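PDB 1TE5: glutamine amidotransferase type-2 domain-containing protein from Pseudomonas aeruginosa PAO1, which is of uncharacterised function but, as a class-II glutamine amidotransferase of the Ntn-hydrolase clan, probably releases ammonia from glutamine. Local coordinates for residues A[185-190]-A[224-229]. Numbering follows the deposited sequence.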
# COMPACT_ATOMS: atom_id res chain seq x y z
N SER A 185 -10.07 24.29 5.08
CA SER A 185 -9.38 25.58 4.97
C SER A 185 -10.06 26.38 3.87
O SER A 185 -10.33 27.58 4.02
CB SER A 185 -7.91 25.36 4.62
OG SER A 185 -7.05 25.97 5.57
N SER A 186 -10.32 25.70 2.76
CA SER A 186 -10.95 26.27 1.58
C SER A 186 -12.40 25.82 1.57
O SER A 186 -13.30 26.58 1.94
CB SER A 186 -10.23 25.76 0.33
OG SER A 186 -10.75 26.35 -0.86
N LYS A 187 -12.62 24.59 1.14
CA LYS A 187 -13.96 24.03 1.09
C LYS A 187 -13.93 22.53 1.30
O LYS A 187 -13.01 21.84 0.86
CB LYS A 187 -14.66 24.36 -0.22
CG LYS A 187 -13.82 24.15 -1.48
CD LYS A 187 -14.67 24.05 -2.75
CE LYS A 187 -15.64 25.22 -2.93
NZ LYS A 187 -16.87 25.13 -2.09
N LEU A 188 -14.95 22.04 2.00
CA LEU A 188 -15.11 20.63 2.31
C LEU A 188 -16.58 20.50 2.72
O LEU A 188 -17.17 21.46 3.21
CB LEU A 188 -14.19 20.25 3.47
CG LEU A 188 -13.98 18.76 3.72
CD1 LEU A 188 -13.26 18.13 2.53
CD2 LEU A 188 -13.17 18.58 4.99
N ALA A 189 -17.16 19.34 2.52
CA ALA A 189 -18.56 19.14 2.88
C ALA A 189 -18.81 17.69 3.26
O ALA A 189 -17.95 16.82 3.04
CB ALA A 189 -19.45 19.53 1.69
N TYR A 190 -19.98 17.41 3.81
CA TYR A 190 -20.32 16.05 4.21
C TYR A 190 -21.82 15.80 4.27
O TYR A 190 -22.62 16.73 4.22
CB TYR A 190 -19.68 15.70 5.56
CG TYR A 190 -20.16 16.55 6.73
CD1 TYR A 190 -21.31 16.19 7.45
CD2 TYR A 190 -19.47 17.69 7.12
CE1 TYR A 190 -21.75 16.95 8.54
CE2 TYR A 190 -19.90 18.46 8.22
CZ TYR A 190 -21.04 18.08 8.92
OH TYR A 190 -21.46 18.83 10.00
N ILE A 224 -17.64 12.39 2.87
CA ILE A 224 -17.00 13.70 2.94
C ILE A 224 -16.36 13.96 1.57
O ILE A 224 -15.70 13.09 1.02
CB ILE A 224 -15.92 13.73 4.05
CG1 ILE A 224 -16.53 13.26 5.37
CG2 ILE A 224 -15.37 15.13 4.21
CD1 ILE A 224 -15.54 12.60 6.27
N ALA A 225 -16.60 15.14 1.00
CA ALA A 225 -16.04 15.49 -0.29
C ALA A 225 -15.64 16.95 -0.28
O ALA A 225 -15.96 17.66 0.67
CB ALA A 225 -17.06 15.24 -1.39
N THR A 226 -14.91 17.38 -1.30
CA THR A 226 -14.48 18.78 -1.39
C THR A 226 -15.73 19.64 -1.53
O THR A 226 -15.77 20.79 -1.08
CB THR A 226 -13.52 19.01 -2.58
OG1 THR A 226 -12.21 18.52 -2.24
CG2 THR A 226 -13.42 20.49 -2.93
N GLU A 227 -16.76 19.08 -2.17
CA GLU A 227 -18.04 19.75 -2.36
C GLU A 227 -19.09 18.70 -2.70
O GLU A 227 -18.76 17.64 -3.24
CB GLU A 227 -17.96 20.81 -3.46
CG GLU A 227 -17.66 20.27 -4.84
CD GLU A 227 -17.38 21.38 -5.85
OE1 GLU A 227 -16.93 21.05 -6.97
OE2 GLU A 227 -17.59 22.57 -5.53
N PRO A 228 -20.35 18.96 -2.34
CA PRO A 228 -21.46 18.04 -2.60
C PRO A 228 -21.38 17.37 -3.96
O PRO A 228 -21.04 18.00 -4.97
CB PRO A 228 -22.68 18.94 -2.49
CG PRO A 228 -22.29 19.85 -1.38
CD PRO A 228 -20.85 20.21 -1.73
N LEU A 229 -21.61 16.06 -3.98
CA LEU A 229 -21.58 15.28 -5.20
C LEU A 229 -23.01 14.90 -5.59
O LEU A 229 -23.26 14.44 -6.70
CB LEU A 229 -20.68 14.06 -5.02
CG LEU A 229 -19.22 14.44 -4.67
CD1 LEU A 229 -18.45 13.24 -4.15
CD2 LEU A 229 -18.52 15.05 -5.87
O HOH W 1 -10.94 20.16 -0.46
O HOH W 2 -17.99 22.52 0.25
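The carbonyl oxygen of Ala225 accepts a hydrogen bond from Ala189 N at 2.8 Å, while the CA-H of Leu188 and its CD1 methyl, 3.3 Å from the same oxygen, close in around it. In return Ala225 N donates to Ala189 O at 3.0 Å, making an antiparallel hydrogen-bonded pair between strands 188-194 and 220-225, neighbours in one of the antiparallel sheets of this Ntn-hydrolase fold. Ala189 O also receives a CA-H contact from Ile224, which forms a non-hydrogen-bonded pair with Tyr190. On the face shared by these two residues, CG1 of Ile224 meets CB of Tyr190, whose ring turns away to pack edge-to-face with Trp246. With chi1 of Ile224 at -53°, CG1 lies beside the backbone N and CG2 opposite it, 3.9 Å from Leu188 CG. The opposite face carries Ala189 CB, which touches Pro228 CD beside Trp235. Beyond the paired strands, Lys187 crosses Thr226 at about a right angle, its CD against the CG2 methyl; its NZ stays 4.3 Å from Glu227 OE2, too far for a salt bridge. A water links the two segments, donating to Lys187 O and accepting from Thr226 OG1 at 2.7 Å, the same hydroxyl oxygen that is hydrogen-bonded to Leu4 N.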